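Local atomic coordinates of esterase Rv0045c (Mycobacterium tuberculosis, PDB entry 6WYN), a protein that hydrolyses carboxylic esters, preferring short, straight-chain alkyl esters such as butanoates, and is likely involved in ester and lipid metabolism, although its physiological substrate is unknown. Residues A213-T218 / R225-L230; R239-D242 / W246-R249; P108-D113 / P139-L144. All coordinates share one frame; numbering follows the deposited sequence. Where two conformers were deposited one is given.

Contact 1 (A213-T218 / R225-L230); sequences AMLDLT and RDVKSL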
loop_
_atom_site.group_PDB
_atom_site.type_symbol
_atom_site.label_atom_id
_atom_site.label_comp_id
_atom_site.label_asym_id
_atom_site.label_seq_id
_atom_site.Cartn_x
_atom_site.Cartn_y
_atom_site.Cartn_z
ATOM N N ALA A 213 -14.640 6.575 17.770
ATOM C CA ALA A 213 -15.246 7.401 16.698
ATOM C C ALA A 213 -14.537 7.190 15.347
ATOM O O ALA A 213 -15.182 7.271 14.250
ATOM C CB ALA A 213 -15.162 8.853 17.104
ATOM N N MET A 214 -13.229 6.964 15.377
ATOM C CA MET A 214 -12.502 6.623 14.127
ATOM C C MET A 214 -12.859 5.188 13.731
ATOM O O MET A 214 -13.152 4.938 12.549
ATOM C CB MET A 214 -11.001 6.804 14.356
ATOM C CG MET A 214 -10.671 8.231 14.797
ATOM S SD MET A 214 -8.889 8.461 14.842
ATOM C CE MET A 214 -8.627 9.307 13.294
ATOM N N LEU A 215 -12.928 4.298 14.724
ATOM C CA LEU A 215 -13.330 2.890 14.531
ATOM C C LEU A 215 -14.774 2.819 13.986
ATOM O O LEU A 215 -14.976 2.045 13.058
ATOM C CB LEU A 215 -13.134 2.147 15.845
ATOM C CG LEU A 215 -13.446 0.660 15.785
ATOM C CD1 LEU A 215 -12.678 -0.043 14.687
ATOM C CD2 LEU A 215 -13.183 0.013 17.120
ATOM N N ASP A 216 -15.677 3.704 14.410
ATOM C CA ASP A 216 -17.110 3.730 13.980
ATOM C C ASP A 216 -17.200 4.048 12.484
ATOM O O ASP A 216 -17.936 3.368 11.778
ATOM C CB ASP A 216 -17.914 4.721 14.833
ATOM C CG ASP A 216 -18.238 4.206 16.240
ATOM O OD1 ASP A 216 -18.170 2.957 16.476
ATOM O OD2 ASP A 216 -18.603 5.046 17.104
ATOM N N LEU A 217 -16.395 5.011 12.030
ATOM C CA LEU A 217 -16.226 5.412 10.617
ATOM C C LEU A 217 -15.721 4.224 9.781
ATOM O O LEU A 217 -16.271 3.936 8.725
ATOM C CB LEU A 217 -15.234 6.578 10.660
ATOM C CG LEU A 217 -15.509 7.704 9.679
ATOM C CD1 LEU A 217 -16.950 8.196 9.816
ATOM C CD2 LEU A 217 -14.500 8.839 9.879
ATOM N N THR A 218 -14.734 3.484 10.275
ATOM C CA THR A 218 -14.109 2.346 9.553
ATOM C C THR A 218 -15.100 1.170 9.535
ATOM O O THR A 218 -15.242 0.484 8.514
ATOM C CB THR A 218 -12.794 2.018 10.251
ATOM O OG1 THR A 218 -12.027 3.224 10.298
ATOM C CG2 THR A 218 -12.032 0.925 9.564
ATOM N N ARG A 225 -16.568 -6.863 8.018
ATOM C CA ARG A 225 -15.174 -7.252 8.357
ATOM C C ARG A 225 -15.032 -7.360 9.885
ATOM O O ARG A 225 -15.560 -6.528 10.626
ATOM C CB ARG A 225 -14.176 -6.229 7.791
ATOM C CG ARG A 225 -13.871 -6.380 6.295
ATOM C CD ARG A 225 -12.583 -7.114 5.908
ATOM N NE ARG A 225 -11.380 -6.856 6.724
ATOM C CZ ARG A 225 -10.740 -5.688 6.810
ATOM N NH1 ARG A 225 -11.142 -4.651 6.093
ATOM N NH2 ARG A 225 -9.693 -5.546 7.628
ATOM N N ASP A 226 -14.301 -8.354 10.313
ATOM C CA ASP A 226 -13.982 -8.629 11.735
ATOM C C ASP A 226 -13.468 -7.351 12.390
ATOM O O ASP A 226 -12.500 -6.744 11.883
ATOM C CB ASP A 226 -13.013 -9.804 11.820
ATOM C CG ASP A 226 -12.633 -10.028 13.272
ATOM O OD1 ASP A 226 -11.691 -9.313 13.757
ATOM O OD2 ASP A 226 -13.300 -10.844 13.922
ATOM N N VAL A 227 -14.109 -6.919 13.464
ATOM C CA VAL A 227 -13.817 -5.620 14.098
ATOM C C VAL A 227 -12.457 -5.681 14.816
ATOM O O VAL A 227 -11.906 -4.640 15.037
ATOM C CB VAL A 227 -14.965 -5.198 15.016
ATOM C CG1 VAL A 227 -15.121 -6.157 16.189
ATOM C CG2 VAL A 227 -14.793 -3.798 15.515
ATOM N N LYS A 228 -11.888 -6.830 15.133
ATOM C CA LYS A 228 -10.536 -6.817 15.756
ATOM C C LYS A 228 -9.529 -6.479 14.640
ATOM O O LYS A 228 -8.655 -5.642 14.898
ATOM C CB LYS A 228 -10.271 -8.129 16.488
ATOM C CG LYS A 228 -8.960 -8.200 17.268
ATOM C CD LYS A 228 -8.718 -9.526 18.031
ATOM C CE LYS A 228 -8.030 -10.574 17.185
ATOM N NZ LYS A 228 -7.321 -11.570 18.024
ATOM N N SER A 229 -9.714 -6.999 13.419
ATOM C CA SER A 229 -8.887 -6.601 12.249
ATOM C C SER A 229 -9.068 -5.108 11.964
ATOM O O SER A 229 -8.048 -4.422 11.778
ATOM C CB SER A 229 -9.187 -7.433 11.047
ATOM O OG SER A 229 -8.829 -8.772 11.311
ATOM N N LEU A 230 -10.309 -4.601 11.970
ATOM C CA LEU A 230 -10.542 -3.153 11.712
ATOM C C LEU A 230 -9.867 -2.281 12.782
ATOM O O LEU A 230 -9.268 -1.242 12.408
ATOM C CB LEU A 230 -12.039 -2.861 11.647
ATOM C CG LEU A 230 -12.799 -3.518 10.493
ATOM C CD1 LEU A 230 -14.284 -3.125 10.533
ATOM C CD2 LEU A 230 -12.178 -3.165 9.133
#

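Contact 2 (R239-D242 / W246-R249); sequences RRLD and WVWR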
loop_
_atom_site.group_PDB
_atom_site.type_symbol
_atom_site.label_atom_id
_atom_site.label_comp_id
_atom_site.label_asym_id
_atom_site.label_seq_id
_atom_site.Cartn_x
_atom_site.Cartn_y
_atom_site.Cartn_z
ATOM N N ARG A 239 -3.346 8.415 15.578
ATOM C CA ARG A 239 -2.585 8.729 16.824
ATOM C C ARG A 239 -3.373 9.653 17.752
ATOM O O ARG A 239 -4.143 10.495 17.228
ATOM C CB ARG A 239 -1.257 9.406 16.483
ATOM C CG ARG A 239 -1.399 10.806 15.901
ATOM C CD ARG A 239 -0.163 11.175 15.086
ATOM N NE ARG A 239 -0.240 12.533 14.582
ATOM C CZ ARG A 239 -0.103 13.643 15.326
ATOM N NH1 ARG A 239 -0.190 14.828 14.753
ATOM N NH2 ARG A 239 0.124 13.575 16.629
ATOM N N ARG A 240 -3.105 9.553 19.059
ATOM C CA ARG A 240 -3.734 10.400 20.106
ATOM C C ARG A 240 -2.951 11.712 20.269
ATOM O O ARG A 240 -1.729 11.639 20.437
ATOM C CB ARG A 240 -3.795 9.662 21.444
ATOM C CG ARG A 240 -4.795 10.288 22.408
ATOM C CD ARG A 240 -4.533 10.035 23.876
ATOM N NE ARG A 240 -5.730 10.439 24.602
ATOM C CZ ARG A 240 -6.575 9.626 25.242
ATOM N NH1 ARG A 240 -6.353 8.321 25.308
ATOM N NH2 ARG A 240 -7.642 10.134 25.836
ATOM N N LEU A 241 -3.633 12.856 20.219
ATOM C CA LEU A 241 -3.075 14.198 20.557
ATOM C C LEU A 241 -3.024 14.345 22.077
ATOM O O LEU A 241 -3.839 13.691 22.755
ATOM C CB LEU A 241 -3.958 15.285 19.945
ATOM C CG LEU A 241 -4.134 15.202 18.432
ATOM C CD1 LEU A 241 -4.992 16.361 17.944
ATOM C CD2 LEU A 241 -2.789 15.193 17.738
ATOM N N ASP A 242 -2.118 15.184 22.595
ATOM C CA ASP A 242 -2.004 15.476 24.053
ATOM C C ASP A 242 -3.365 15.957 24.564
ATOM O O ASP A 242 -3.747 15.538 25.665
ATOM C CB ASP A 242 -0.911 16.501 24.340
ATOM C CG ASP A 242 0.385 16.094 23.670
ATOM O OD1 ASP A 242 0.914 15.052 24.049
ATOM O OD2 ASP A 242 0.798 16.781 22.730
ATOM N N TRP A 246 -8.098 12.346 18.849
ATOM C CA TRP A 246 -7.382 11.486 17.871
ATOM C C TRP A 246 -7.435 12.071 16.461
ATOM O O TRP A 246 -8.439 12.722 16.124
ATOM C CB TRP A 246 -7.966 10.084 17.881
ATOM C CG TRP A 246 -7.942 9.468 19.231
ATOM C CD1 TRP A 246 -8.676 9.821 20.327
ATOM C CD2 TRP A 246 -7.093 8.392 19.638
ATOM N NE1 TRP A 246 -8.374 8.999 21.381
ATOM C CE2 TRP A 246 -7.398 8.120 20.990
ATOM C CE3 TRP A 246 -6.126 7.623 18.984
ATOM C CZ2 TRP A 246 -6.780 7.081 21.689
ATOM C CZ3 TRP A 246 -5.506 6.610 19.677
ATOM C CH2 TRP A 246 -5.826 6.345 21.011
ATOM N N VAL A 247 -6.402 11.776 15.655
ATOM C CA VAL A 247 -6.297 12.194 14.225
ATOM C C VAL A 247 -5.772 11.025 13.370
ATOM O O VAL A 247 -5.119 10.088 13.947
ATOM C CB VAL A 247 -5.394 13.439 14.141
ATOM C CG1 VAL A 247 -5.120 13.854 12.703
ATOM C CG2 VAL A 247 -6.009 14.592 14.945
ATOM N N TRP A 248 -6.078 11.040 12.076
ATOM C CA TRP A 248 -5.478 10.130 11.062
ATOM C C TRP A 248 -4.004 10.494 10.862
ATOM O O TRP A 248 -3.652 11.698 10.847
ATOM C CB TRP A 248 -6.230 10.162 9.728
ATOM C CG TRP A 248 -7.657 9.680 9.791
ATOM C CD1 TRP A 248 -8.785 10.423 9.552
ATOM C CD2 TRP A 248 -8.126 8.335 10.068
ATOM N NE1 TRP A 248 -9.904 9.633 9.658
ATOM C CE2 TRP A 248 -9.538 8.358 9.992
ATOM C CE3 TRP A 248 -7.501 7.114 10.366
ATOM C CZ2 TRP A 248 -10.324 7.219 10.199
ATOM C CZ3 TRP A 248 -8.277 5.994 10.574
ATOM C CH2 TRP A 248 -9.673 6.046 10.493
ATOM N N ARG A 249 -3.183 9.479 10.626
ATOM C CA ARG A 249 -1.743 9.642 10.311
ATOM C C ARG A 249 -1.613 10.134 8.872
ATOM O O ARG A 249 -0.570 10.777 8.544
ATOM C CB ARG A 249 -0.974 8.339 10.570
ATOM C CG ARG A 249 -0.630 8.068 12.022
ATOM C CD ARG A 249 0.442 6.968 12.150
ATOM N NE ARG A 249 0.525 6.575 13.527
ATOM C CZ ARG A 249 1.244 7.196 14.452
ATOM N NH1 ARG A 249 1.973 8.256 14.138
ATOM N NH2 ARG A 249 1.198 6.755 15.688
HETATM O O HOH W 1 -1.363 12.913 11.694
#

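Contact 3 (P108-D113 / P139-L144); sequences PALAVD and PVLREL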
loop_
_atom_site.group_PDB
_atom_site.type_symbol
_atom_site.label_atom_id
_atom_site.label_comp_id
_atom_site.label_asym_id
_atom_site.label_seq_id
_atom_site.Cartn_x
_atom_site.Cartn_y
_atom_site.Cartn_z
ATOM N N PRO A 108 12.440 -11.687 4.308
ATOM C CA PRO A 108 12.898 -10.319 4.601
ATOM C C PRO A 108 12.270 -9.305 3.629
ATOM O O PRO A 108 12.218 -9.519 2.406
ATOM C CB PRO A 108 14.423 -10.386 4.478
ATOM C CG PRO A 108 14.687 -11.658 3.668
ATOM C CD PRO A 108 13.538 -12.610 3.957
ATOM N N ALA A 109 11.787 -8.182 4.165
ATOM C CA ALA A 109 10.960 -7.248 3.362
ATOM C C ALA A 109 11.078 -5.811 3.846
ATOM O O ALA A 109 11.367 -5.618 4.995
ATOM C CB ALA A 109 9.536 -7.717 3.435
ATOM N N LEU A 110 10.741 -4.847 2.989
ATOM C CA LEU A 110 10.672 -3.420 3.367
ATOM C C LEU A 110 9.272 -2.961 2.997
ATOM O O LEU A 110 8.930 -2.986 1.792
ATOM C CB LEU A 110 11.762 -2.623 2.643
ATOM C CG LEU A 110 11.949 -1.201 3.162
ATOM C CD1 LEU A 110 12.593 -1.211 4.532
ATOM C CD2 LEU A 110 12.786 -0.339 2.217
ATOM N N ALA A 111 8.512 -2.546 3.981
ATOM C CA ALA A 111 7.180 -1.959 3.777
ATOM C C ALA A 111 7.296 -0.448 4.002
ATOM O O ALA A 111 7.521 0.011 5.119
ATOM C CB ALA A 111 6.173 -2.642 4.669
ATOM N N VAL A 112 7.159 0.267 2.902
ATOM C CA VAL A 112 7.432 1.715 2.972
ATOM C C VAL A 112 6.189 2.540 3.244
ATOM O O VAL A 112 5.145 2.172 2.753
ATOM C CB VAL A 112 8.067 2.174 1.650
ATOM C CG1 VAL A 112 8.432 3.625 1.718
ATOM C CG2 VAL A 112 9.282 1.341 1.285
ATOM N N ASP A 113 6.334 3.591 4.045
ATOM C CA ASP A 113 5.268 4.615 4.173
ATOM C C ASP A 113 5.419 5.598 3.004
ATOM O O ASP A 113 6.474 6.198 2.881
ATOM C CB ASP A 113 5.311 5.361 5.502
ATOM C CG ASP A 113 4.886 4.571 6.740
ATOM O OD1 ASP A 113 4.012 3.681 6.598
ATOM O OD2 ASP A 113 5.420 4.857 7.864
ATOM N N PRO A 139 15.970 6.871 -4.345
ATOM C CA PRO A 139 17.277 6.899 -3.672
ATOM C C PRO A 139 17.222 6.189 -2.300
ATOM O O PRO A 139 18.141 5.554 -1.886
ATOM C CB PRO A 139 17.590 8.404 -3.469
ATOM C CG PRO A 139 16.467 9.172 -4.094
ATOM C CD PRO A 139 15.372 8.194 -4.506
ATOM N N VAL A 140 16.089 6.267 -1.622
ATOM C CA VAL A 140 15.916 5.572 -0.313
ATOM C C VAL A 140 15.950 4.058 -0.530
ATOM O O VAL A 140 16.641 3.350 0.205
ATOM C CB VAL A 140 14.624 6.042 0.356
ATOM C CG1 VAL A 140 14.318 5.254 1.656
ATOM C CG2 VAL A 140 14.703 7.545 0.635
ATOM N N LEU A 141 15.218 3.573 -1.537
ATOM C CA LEU A 141 15.190 2.130 -1.861
ATOM C C LEU A 141 16.571 1.669 -2.306
ATOM O O LEU A 141 16.937 0.559 -1.950
ATOM C CB LEU A 141 14.121 1.862 -2.929
ATOM C CG LEU A 141 12.703 2.244 -2.511
ATOM C CD1 LEU A 141 11.694 2.029 -3.634
ATOM C CD2 LEU A 141 12.277 1.460 -1.278
ATOM N N ARG A 142 17.310 2.474 -3.061
ATOM C CA ARG A 142 18.710 2.150 -3.429
ATOM C C ARG A 142 19.528 1.957 -2.161
ATOM O O ARG A 142 20.368 1.093 -2.166
ATOM C CB ARG A 142 19.428 3.264 -4.192
ATOM C CG ARG A 142 18.887 3.543 -5.577
ATOM C CD ARG A 142 19.946 4.015 -6.578
ATOM N NE ARG A 142 19.238 4.012 -7.847
ATOM C CZ ARG A 142 19.280 3.032 -8.744
ATOM N NH1 ARG A 142 20.085 1.999 -8.581
ATOM N NH2 ARG A 142 18.547 3.116 -9.842
ATOM N N GLU A 143 19.290 2.750 -1.129
ATOM C CA GLU A 143 20.026 2.651 0.161
ATOM C C GLU A 143 19.480 1.448 0.958
ATOM O O GLU A 143 20.276 0.651 1.383
ATOM C CB GLU A 143 19.900 3.975 0.936
ATOM C CG GLU A 143 20.379 3.935 2.396
ATOM C CD GLU A 143 20.129 5.162 3.307
ATOM O OE1 GLU A 143 20.315 5.025 4.588
ATOM O OE2 GLU A 143 19.737 6.262 2.777
ATOM N N LEU A 144 18.165 1.351 1.191
ATOM C CA LEU A 144 17.601 0.390 2.175
ATOM C C LEU A 144 17.209 -0.980 1.555
ATOM O O LEU A 144 17.060 -1.955 2.330
ATOM C CB LEU A 144 16.411 1.069 2.855
ATOM C CG LEU A 144 16.752 2.293 3.704
ATOM C CD1 LEU A 144 15.498 2.994 4.185
ATOM C CD2 LEU A 144 17.615 1.884 4.901
#

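Contact 1 (A213-T218 / R225-L230)
Leu230 is the residue on which helix 211-221 closes against the first turn of helix 227-237, meeting Leu215 and Thr218 through different atoms. CD1 of Leu215 lies 4.2 Å from CB of Leu230 and 4.1 Å from its backbone C, the two leucines crossing at about a right angle. Although the CB of Leu215 does not head for the other helix, setting CG anti to the backbone N (chi1 -177°) swings the branched end across. Thr218 approaches alongside instead: its CG2 and Leu230 CD2 are 4.1 Å apart, and the two side chains run past each other in opposite directions. The hydroxyl of Thr218 turns back into its own helix. OG1 donates to Met214 O at 3.0 Å from above the carbonyl plane, and this oxygen also accepts the helical bond from Thr218 N, so two donors of one residue grip it and the methyl is left to face Leu230.

Packing thins toward Val227, an exposed residue whose CG2 comes only within 4.4 Å of Leu215 CD1. On this more exposed side the helix start is organised by its own polar groups: Asp226, the N-cap, takes the amide of Ser229 on the anti lone pair of OD1 (3.1 Å, 158° at the hydrogen), with a weaker, bent bond from Lys228 N. With just 182 Å² buried over both sides, the pairing is a small apolar touch.

Further along helix 227-237, Leu215 also packs on Arg231, and Met214 and Thr218 on Val234. Met214 and Thr218 additionally rest on Trp248 of strand 246-248, so helix 211-221 lies against both helix 227-237 and the hairpin that follows it.

Contact 2 (R239-D242 / W246-R249)
Arg240 lays its aliphatic stem flat over the indole of Trp246. Its CB stands 3.7 Å from the centroid of the six-membered ring and only 1° off the ring normal, a CH-pi contact, while CG covers the same face nearer the rim, 3.7 Å from CE2. With CG anti to the backbone N (chi1 -162°), the extended chain carries the guanidinium past the CE2-NE1 rim, its plane 46° from the ring's, with NE1 of Trp246 facing one side of it.

On the other face of the sheet Arg239 and Arg249 cross obliquely. CB of Arg239 sits over the Arg249 guanidinium, 3.7 Å from NH2, so an alkyl carbon of one arginine, not its charged end, meets the other's guanidinium. Arg239 NE donates a hydrogen bond, in the plane of its guanidinium, to a water that in turn donates to Trp248 O. Leu241 CD1 reaches Val247 CG2 at 3.6 Å.

Paired backbone bonds join the strands: Arg239 N to Val247 O is 2.9 Å and Val247 N to Arg239 O 3.0 Å. This hydrogen-bonded pair and the non-hydrogen-bonded pair Arg240-Trp246 alternate as in antiparallel strands, and the short loop joining 238-240 to 246-248 makes them a beta hairpin.

Contact 3 (P108-D113 / P139-L144)
The amide N of Leu144 donates to Val140 O at 2.7 Å, a helical bond that fixes the last turn of helix 130-144 where Leu144 meets Leu110 of strand 109-112. Glu143 N to Pro139 O, at 3.1 Å, holds the adjoining position. These bonds stay within the helix; the meeting with the strand is entirely apolar.

Leu110 has the largest share, entering two of the three close pairs. Its side chain sets out toward the helix, and with CG anti to the backbone N (chi1 -169°) CD2 is delivered between two helix residues, 3.9 Å from Leu144 CB and 4.0 Å from Leu141 CD2. The angles of approach differ: Leu110 and Leu144 meet nearly perpendicularly, whereas Leu110 and Leu141 pass at a slant. Two residues on, Val112 lies on the same side of the strand, and its CG2 touches Leu141 CD2 at 3.9 Å. One methyl of Leu141 is thus shared by both strand side chains.

The short axes approach to 11.0 Å and run nearly antiparallel, at 155°. Strand 109-112 is an inner strand of the central sheet, between 73-78 and 85-88, and helix 130-144 covers it as expected of an alpha/beta hydrolase. Val68 of strand 65-70 touches both Leu110 and Leu144, while Arg142, on an exposed part of the helix, forms a salt bridge with Asp170.

Methyl meeting methyl or methylene, with no polar partner across, implies cohesion by burial of hydrophobic surface, in which no directional bond dictates the angle between helix and sheet.

How the contacts relate
Contacts 1 and 2 are neighbours: their centres are 16 Å apart, helix 227-237 runs directly into strand 238-240, and Met214 bridges them, its CE packing 3.3 Å from Trp248 N. Their place in the sequence, between strands 174-178 and 273-278, is consistent with the inserted cap domain. Contact 3 belongs to the central-sheet domain, its centre about 29 Å from that of contact 1 and about 26 Å from that of contact 2, though nearest atoms of contacts 2 and 3 approach to about 7 Å. Contacts 1 and 3 lie away from the probable Ser155-His310-Asp179 triad; in contact 2, the Arg249 side chain is about 12 Å from the selectivity residue Gly91.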